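Long-range contacts in interferon alpha/beta receptor 1 (Mus musculus, PDB 3WCY), which pairs with IFNAR2 to form the cell-surface receptor for type I interferons, whose binding switches on JAK-STAT signalling: residues Ala111-Ile116 with Ser196-Asn201; Arg142-Ser147 with Thr171-Val176; Ile13-Tyr18 with Asn128-Glu133. All blocks are in the same frame, centred on the assembly; numbering follows the deposited sequence.

In the fold
Interactions 1 and 2 both lie within the second fibronectin type III domain of this extracellular chain, whereas interaction 3 joins the first domain to the second. The centres of interactions 1 and 2 are about 14 Å apart, and they share a hydrophobic interior: Ile116 CD1 lies 3.8 Å from Tyr172 CD2. Along the chain, both segments of interaction 2 fall between those of interaction 1. Interaction 3 is remote, its centre about 36 Å from that of interaction 1 and about 29 Å from that of interaction 2, with nearest atoms about 23 Å and about 12 Å away. Of the three, it alone meets the other protein chain of the assembly, which reaches residues of 128-133.

Interaction 1. Residues Ala111-Ile116 with Ser196-Asn201; sequences AEDKAI and STTVAN
First torsions place the key groups of Asp113 and Thr198: Asp113 CG stands anti to its own carbonyl carbon (chi1 -51°), which sends the carboxylate across residues 199-201, while Thr198 OG1 is tucked between its backbone N and carbonyl carbon (chi1 56°), beside Glu112 O. The setting is a fibronectin type III domain. Residues 111-116 form the tight connection between strands 106-111 and 116-121. The segment 196-201 leaves the last strand of the domain toward the third one, from which Phe292 packs on Glu112, Asp113 and Asn201. A backbone bond clasps the two segments, Thr198 N reaching Glu112 O at 2.9 Å from above the carbonyl plane. Thr197 suits a place with two kinds of neighbour. Its OG1 has the carbonyls of Leu167, the stronger partner, and Thr170 to share its one proton, and its methyl CG2 meets Ile116 CD1 at 4.0 Å, the two side chains crossing at about a right angle. Ala111, with only a methyl, lies against the backbone of Ser196. Asp113 CB, for its part, packs 3.8 Å from Ala200 CA. At the bend of the loop, a CA-H...O contact runs from Asp113 CA to Thr198 O, 3.6 Å between the two heavy atoms.

Interaction 2. Residues Arg142-Ser147 with Thr171-Val176; sequences RIWQKS and TYCLEV
Ile143 and Leu174 lie side by side on the buried face of two antiparallel strands, pointing the same way, with Ile143 CB 3.6 Å from Leu174 CD1. Next along, Ile143 CG1 meets Tyr172 CB at 3.8 Å. Branched and aromatic side chains suit this face, because Leu109, Ile116 and Val118 close over it from the facing sheet, and the one polar end here, Tyr172 OH, is hydrogen-bonded to Leu167 N. The backbones are joined most closely where Cys173 N gives a 2.7 Å bond to Trp144 O, almost straight on to the oxygen (C=O...N 177°); the return bond from Trp144 N to Cys173 O is weak. These are two central strands, 138-145 and 171-179, of a four-stranded fibronectin type III sheet, and Cys173 ties strand 171-179 to the edge strand 193-196 through its disulfide with Cys194. On the face that carries Trp144 and Cys173, Trp144 CG sits between its own N and carbonyl carbon (chi1 65°), which lays the indole flat across the neighbouring strand: Cys173 O lies 3.4 Å above the ring plane, and Cys173 CB touches Trp144 CE2 at 3.6 Å. Lys151 adds a cation-pi contact to the same indole. With an alanine here, Cys173 would probably lose the cover over its CB and carbonyl, and Lys151 its aromatic partner. Toward solvent the contact slackens. Arg142 and Glu175 run alongside each other, yet their salt bridge is long, Arg142 NH1 to Glu175 OE1 3.8 Å, with the flat groups turned 43° apart. At the far end the exposed Lys146 keeps a backbone bond, Lys146 N to Thr171 O at 3.0 Å, while its CG merely brushes Cys173 SG at 3.9 Å.

Interaction 3. Residues Ile13-Tyr18 with Asn128-Glu133; sequences IIDDNY and NMWALE
Asp16 makes the polar part of this junction by offering its carboxylate to the backbone of Asn128 and Met129. OD2 takes two bonds, from Asn128 N at 2.8 Å and from Met129 N at 3.3 Å, both on its syn side but from opposite faces of the carboxylate plane; OD1 adds a weak one from Met129 N. Asp16 lies in a type II' beta turn, Ile14 to Asn17, that joins two strands of the first fibronectin type III domain, and 128-133 is a loop of the second, so the bonds span a domain boundary.

The van der Waals part rests on Met129. Its CG is anti to the backbone N (chi1 -165°), and two further bends carry CE in against the turn, 3.5 Å from Asp15 O and close to Tyr18 OH. Its one apolar partner here is Ile13, with Met129 CE 4.3 Å from Ile13 CG2. An unbranched, pliant side chain suits so mixed a surface.

A third kind of contact sets a carboxylate beside a ring edge, the planes of Asp15 and Trp130 standing 73° apart. Asp15 OD2 lies 3.4 Å from Trp130 NE1, but the N-H points too far aside for a hydrogen bond, and Asp15 OD1 is instead bonded to Ser103 N.

With two successive amides converging on it, the Asp16 carboxylate is probably stabilised in its charged form, binding the domains through main-chain amides, which any residue but proline could supply.

Interaction 1. Residues Ala111-Ile116 with Ser196-Asn201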
# COMPACT_ATOMS: atom_id res chain seq x y z
N ALA A 111 -13.13 18.36 -13.01
CA ALA A 111 -12.16 19.47 -12.95
C ALA A 111 -12.48 20.55 -11.91
O ALA A 111 -13.64 20.73 -11.53
CB ALA A 111 -11.96 20.10 -14.31
N GLU A 112 -11.43 21.27 -11.47
CA GLU A 112 -11.49 22.35 -10.49
C GLU A 112 -10.69 23.54 -11.10
O GLU A 112 -10.60 23.63 -12.32
CB GLU A 112 -10.84 21.90 -9.16
CG GLU A 112 -11.50 20.69 -8.52
CD GLU A 112 -11.02 20.28 -7.14
OE1 GLU A 112 -9.79 20.27 -6.91
OE2 GLU A 112 -11.88 19.92 -6.30
N ASP A 113 -10.14 24.47 -10.27
CA ASP A 113 -9.45 25.66 -10.77
C ASP A 113 -8.07 25.25 -11.28
O ASP A 113 -7.78 25.38 -12.47
CB ASP A 113 -9.24 26.72 -9.66
CG ASP A 113 -10.46 27.13 -8.87
OD1 ASP A 113 -11.45 27.59 -9.48
OD2 ASP A 113 -10.39 27.09 -7.62
N LYS A 114 -7.22 24.75 -10.36
CA LYS A 114 -5.83 24.35 -10.59
C LYS A 114 -5.63 22.82 -10.52
O LYS A 114 -4.49 22.35 -10.40
CB LYS A 114 -4.90 25.06 -9.57
CG LYS A 114 -5.02 26.59 -9.54
CD LYS A 114 -4.41 27.19 -8.27
CE LYS A 114 -4.59 28.69 -8.17
NZ LYS A 114 -5.99 29.08 -7.85
N ALA A 115 -6.74 22.05 -10.60
CA ALA A 115 -6.66 20.59 -10.51
C ALA A 115 -7.68 19.81 -11.35
O ALA A 115 -8.73 20.34 -11.72
CB ALA A 115 -6.75 20.15 -9.05
N ILE A 116 -7.34 18.53 -11.62
CA ILE A 116 -8.17 17.53 -12.30
C ILE A 116 -8.18 16.23 -11.48
O ILE A 116 -7.11 15.71 -11.11
CB ILE A 116 -7.80 17.34 -13.81
CG1 ILE A 116 -8.38 18.49 -14.66
CG2 ILE A 116 -8.28 15.97 -14.35
CD1 ILE A 116 -7.67 18.78 -15.96
N SER A 196 -11.81 20.59 -19.40
CA SER A 196 -11.31 21.94 -19.20
C SER A 196 -11.43 22.37 -17.74
O SER A 196 -12.41 22.02 -17.07
CB SER A 196 -12.03 22.92 -20.12
OG SER A 196 -11.15 23.95 -20.54
N THR A 197 -10.41 23.10 -17.24
CA THR A 197 -10.37 23.63 -15.87
C THR A 197 -11.25 24.89 -15.75
O THR A 197 -11.46 25.59 -16.75
CB THR A 197 -8.91 23.90 -15.44
OG1 THR A 197 -8.21 24.59 -16.48
CG2 THR A 197 -8.16 22.63 -15.08
N THR A 198 -11.79 25.16 -14.54
CA THR A 198 -12.64 26.34 -14.27
C THR A 198 -11.77 27.56 -13.93
O THR A 198 -10.57 27.40 -13.69
CB THR A 198 -13.63 26.04 -13.12
OG1 THR A 198 -12.91 25.61 -11.97
CG2 THR A 198 -14.69 25.02 -13.50
N VAL A 199 -12.37 28.79 -13.87
CA VAL A 199 -11.62 30.01 -13.52
C VAL A 199 -11.36 30.04 -12.01
O VAL A 199 -12.29 29.81 -11.23
CB VAL A 199 -12.24 31.35 -14.00
CG1 VAL A 199 -11.15 32.39 -14.25
CG2 VAL A 199 -13.09 31.17 -15.25
N ALA A 200 -10.11 30.36 -11.62
CA ALA A 200 -9.62 30.44 -10.24
C ALA A 200 -10.64 31.02 -9.26
O ALA A 200 -11.23 32.06 -9.54
CB ALA A 200 -8.32 31.22 -10.18
N ASN A 201 -10.87 30.31 -8.13
CA ASN A 201 -11.82 30.70 -7.09
C ASN A 201 -11.42 32.01 -6.41
O ASN A 201 -10.23 32.32 -6.34
CB ASN A 201 -11.95 29.59 -6.02
CG ASN A 201 -12.96 28.48 -6.30
OD1 ASN A 201 -13.66 28.45 -7.32
ND2 ASN A 201 -13.05 27.54 -5.37

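Interaction 2. Residues Arg142-Ser147 with Thr171-Val176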
# COMPACT_ATOMS: atom_id res chain seq x y z
N ARG A 142 -1.30 9.92 -17.93
CA ARG A 142 -0.66 10.81 -18.89
C ARG A 142 -1.58 12.01 -19.12
O ARG A 142 -2.74 11.84 -19.48
CB ARG A 142 -0.40 10.09 -20.22
CG ARG A 142 0.90 9.30 -20.26
CD ARG A 142 1.09 8.76 -21.67
NE ARG A 142 2.25 7.88 -21.78
CZ ARG A 142 2.43 6.99 -22.75
NH1 ARG A 142 1.51 6.84 -23.70
NH2 ARG A 142 3.52 6.23 -22.78
N ILE A 143 -1.05 13.22 -18.88
CA ILE A 143 -1.77 14.48 -19.05
C ILE A 143 -0.96 15.47 -19.91
O ILE A 143 0.27 15.55 -19.80
CB ILE A 143 -2.23 15.07 -17.67
CG1 ILE A 143 -3.25 16.23 -17.82
CG2 ILE A 143 -1.05 15.43 -16.74
CD1 ILE A 143 -4.02 16.66 -16.53
N TRP A 144 -1.66 16.21 -20.77
CA TRP A 144 -1.12 17.23 -21.66
C TRP A 144 -2.26 18.16 -22.06
O TRP A 144 -3.42 17.75 -21.97
CB TRP A 144 -0.51 16.59 -22.93
CG TRP A 144 -1.51 15.89 -23.80
CD1 TRP A 144 -2.22 16.43 -24.84
CD2 TRP A 144 -1.97 14.54 -23.66
NE1 TRP A 144 -3.09 15.49 -25.35
CE2 TRP A 144 -2.93 14.32 -24.67
CE3 TRP A 144 -1.65 13.48 -22.78
CZ2 TRP A 144 -3.57 13.08 -24.84
CZ3 TRP A 144 -2.28 12.26 -22.96
CH2 TRP A 144 -3.23 12.07 -23.96
N GLN A 145 -1.95 19.38 -22.56
CA GLN A 145 -2.99 20.27 -23.04
C GLN A 145 -3.39 19.58 -24.35
O GLN A 145 -2.67 18.68 -24.80
CB GLN A 145 -2.64 21.77 -22.86
CG GLN A 145 -1.29 22.20 -23.41
CD GLN A 145 -1.18 23.70 -23.56
OE1 GLN A 145 -1.30 24.46 -22.59
NE2 GLN A 145 -0.91 24.14 -24.78
N LYS A 146 -4.56 19.96 -24.92
CA LYS A 146 -5.21 19.42 -26.12
C LYS A 146 -4.30 19.42 -27.36
O LYS A 146 -4.25 18.41 -28.06
CB LYS A 146 -6.52 20.17 -26.40
CG LYS A 146 -7.51 19.35 -27.24
CD LYS A 146 -8.28 20.22 -28.23
CE LYS A 146 -9.15 19.42 -29.17
NZ LYS A 146 -8.36 18.61 -30.14
N SER A 147 -3.59 20.53 -27.61
CA SER A 147 -2.72 20.67 -28.77
C SER A 147 -1.27 20.21 -28.60
O SER A 147 -0.63 19.90 -29.60
CB SER A 147 -2.73 22.11 -29.28
OG SER A 147 -4.03 22.50 -29.70
N THR A 171 -7.63 23.40 -21.35
CA THR A 171 -8.24 22.11 -21.65
C THR A 171 -7.14 21.05 -21.82
O THR A 171 -6.35 21.13 -22.76
CB THR A 171 -9.27 22.19 -22.79
OG1 THR A 171 -9.57 20.86 -23.25
CG2 THR A 171 -8.81 23.05 -23.97
N TYR A 172 -7.08 20.09 -20.88
CA TYR A 172 -6.09 19.00 -20.87
C TYR A 172 -6.73 17.66 -21.25
O TYR A 172 -7.89 17.43 -20.93
CB TYR A 172 -5.44 18.85 -19.49
CG TYR A 172 -4.77 20.08 -18.93
CD1 TYR A 172 -3.40 20.28 -19.07
CD2 TYR A 172 -5.48 20.99 -18.14
CE1 TYR A 172 -2.76 21.39 -18.51
CE2 TYR A 172 -4.86 22.10 -17.57
CZ TYR A 172 -3.50 22.30 -17.76
OH TYR A 172 -2.88 23.38 -17.19
N CYS A 173 -5.94 16.77 -21.88
CA CYS A 173 -6.41 15.43 -22.26
C CYS A 173 -5.67 14.36 -21.47
O CYS A 173 -4.48 14.53 -21.16
CB CYS A 173 -6.32 15.22 -23.77
SG CYS A 173 -7.31 16.41 -24.73
N LEU A 174 -6.40 13.29 -21.08
CA LEU A 174 -5.92 12.21 -20.21
C LEU A 174 -5.91 10.80 -20.82
O LEU A 174 -6.71 10.49 -21.70
CB LEU A 174 -6.77 12.18 -18.91
CG LEU A 174 -6.50 13.20 -17.79
CD1 LEU A 174 -5.15 13.04 -17.19
CD2 LEU A 174 -6.86 14.64 -18.16
N GLU A 175 -5.01 9.95 -20.28
CA GLU A 175 -4.82 8.55 -20.66
C GLU A 175 -4.35 7.75 -19.42
O GLU A 175 -3.32 8.07 -18.84
CB GLU A 175 -3.80 8.44 -21.81
CG GLU A 175 -4.34 7.69 -23.02
CD GLU A 175 -3.36 7.41 -24.15
OE1 GLU A 175 -2.16 7.77 -24.02
OE2 GLU A 175 -3.79 6.81 -25.16
N VAL A 176 -5.14 6.73 -19.01
CA VAL A 176 -4.86 5.90 -17.83
C VAL A 176 -4.61 4.45 -18.23
O VAL A 176 -5.44 3.84 -18.90
CB VAL A 176 -5.97 6.02 -16.74
CG1 VAL A 176 -5.64 5.18 -15.51
CG2 VAL A 176 -6.22 7.47 -16.34

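Interaction 3. Residues Ile13-Tyr18 with Asn128-Glu133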
# COMPACT_ATOMS: atom_id res chain seq x y z
N ILE A 13 -9.37 -14.40 -24.23
CA ILE A 13 -9.98 -13.98 -22.97
C ILE A 13 -9.54 -12.56 -22.62
O ILE A 13 -8.35 -12.30 -22.43
CB ILE A 13 -9.78 -14.97 -21.79
CG1 ILE A 13 -9.83 -16.45 -22.23
CG2 ILE A 13 -10.79 -14.69 -20.66
CD1 ILE A 13 -9.17 -17.42 -21.29
N ILE A 14 -10.51 -11.66 -22.54
CA ILE A 14 -10.32 -10.27 -22.15
C ILE A 14 -11.21 -10.08 -20.92
O ILE A 14 -12.43 -9.93 -21.04
CB ILE A 14 -10.54 -9.26 -23.33
CG1 ILE A 14 -10.31 -7.79 -22.91
CG2 ILE A 14 -11.87 -9.45 -24.06
CD1 ILE A 14 -8.91 -7.29 -23.15
N ASP A 15 -10.59 -10.22 -19.72
CA ASP A 15 -11.24 -10.17 -18.40
C ASP A 15 -12.20 -11.36 -18.33
O ASP A 15 -11.74 -12.50 -18.46
CB ASP A 15 -11.94 -8.81 -18.16
CG ASP A 15 -11.01 -7.62 -18.09
OD1 ASP A 15 -10.04 -7.57 -18.88
OD2 ASP A 15 -11.27 -6.72 -17.26
N ASP A 16 -13.52 -11.12 -18.17
CA ASP A 16 -14.52 -12.19 -18.04
C ASP A 16 -15.26 -12.47 -19.35
O ASP A 16 -16.22 -13.25 -19.38
CB ASP A 16 -15.46 -11.93 -16.86
CG ASP A 16 -14.82 -12.24 -15.52
OD1 ASP A 16 -14.41 -13.40 -15.30
OD2 ASP A 16 -14.73 -11.31 -14.68
N ASN A 17 -14.77 -11.87 -20.45
CA ASN A 17 -15.30 -12.04 -21.80
C ASN A 17 -14.46 -13.07 -22.54
O ASN A 17 -13.23 -13.02 -22.51
CB ASN A 17 -15.35 -10.71 -22.55
CG ASN A 17 -16.36 -9.74 -22.01
OD1 ASN A 17 -17.56 -10.03 -21.90
ND2 ASN A 17 -15.90 -8.55 -21.66
N TYR A 18 -15.14 -14.03 -23.20
CA TYR A 18 -14.53 -15.11 -23.97
C TYR A 18 -14.91 -15.01 -25.45
O TYR A 18 -15.99 -14.50 -25.78
CB TYR A 18 -14.96 -16.47 -23.39
CG TYR A 18 -14.42 -16.75 -22.00
CD1 TYR A 18 -13.30 -17.55 -21.81
CD2 TYR A 18 -15.06 -16.24 -20.88
CE1 TYR A 18 -12.81 -17.82 -20.54
CE2 TYR A 18 -14.57 -16.49 -19.59
CZ TYR A 18 -13.45 -17.28 -19.43
OH TYR A 18 -12.97 -17.53 -18.17
N ASN A 128 -15.03 -11.58 -11.92
CA ASN A 128 -14.31 -12.59 -11.14
C ASN A 128 -12.82 -12.73 -11.44
O ASN A 128 -12.06 -13.05 -10.53
CB ASN A 128 -15.03 -13.94 -11.14
CG ASN A 128 -15.52 -14.33 -9.76
OD1 ASN A 128 -14.73 -14.53 -8.82
ND2 ASN A 128 -16.82 -14.40 -9.59
N MET A 129 -12.42 -12.50 -12.70
CA MET A 129 -11.02 -12.59 -13.14
C MET A 129 -10.08 -11.71 -12.32
O MET A 129 -8.98 -12.15 -11.98
CB MET A 129 -10.91 -12.25 -14.64
CG MET A 129 -9.59 -12.67 -15.28
SD MET A 129 -9.26 -14.45 -15.22
CE MET A 129 -10.44 -15.05 -16.41
N TRP A 130 -10.51 -10.48 -11.99
CA TRP A 130 -9.69 -9.54 -11.24
C TRP A 130 -10.20 -9.22 -9.82
O TRP A 130 -9.54 -8.49 -9.08
CB TRP A 130 -9.43 -8.28 -12.08
CG TRP A 130 -9.03 -8.60 -13.49
CD1 TRP A 130 -9.81 -8.46 -14.60
CD2 TRP A 130 -7.82 -9.24 -13.91
NE1 TRP A 130 -9.12 -8.92 -15.71
CE2 TRP A 130 -7.91 -9.41 -15.31
CE3 TRP A 130 -6.66 -9.67 -13.25
CZ2 TRP A 130 -6.88 -10.00 -16.06
CZ3 TRP A 130 -5.64 -10.24 -13.99
CH2 TRP A 130 -5.75 -10.39 -15.38
N ALA A 131 -11.33 -9.85 -9.43
CA ALA A 131 -11.99 -9.74 -8.13
C ALA A 131 -11.05 -9.95 -6.93
O ALA A 131 -11.38 -9.51 -5.82
CB ALA A 131 -13.15 -10.72 -8.06
N LEU A 132 -9.90 -10.62 -7.15
CA LEU A 132 -8.88 -10.87 -6.13
C LEU A 132 -7.53 -10.27 -6.49
O LEU A 132 -6.57 -10.42 -5.72
CB LEU A 132 -8.74 -12.37 -5.85
CG LEU A 132 -9.98 -13.12 -5.38
CD1 LEU A 132 -9.68 -14.61 -5.24
CD2 LEU A 132 -10.54 -12.53 -4.08
N GLU A 133 -7.45 -9.57 -7.64
CA GLU A 133 -6.22 -8.91 -8.10
C GLU A 133 -6.23 -7.39 -7.92
O GLU A 133 -5.17 -6.77 -7.94
CB GLU A 133 -5.86 -9.31 -9.53
CG GLU A 133 -5.03 -10.58 -9.61
CD GLU A 133 -5.73 -11.85 -9.20
OE1 GLU A 133 -5.06 -12.72 -8.59
OE2 GLU A 133 -6.95 -11.99 -9.46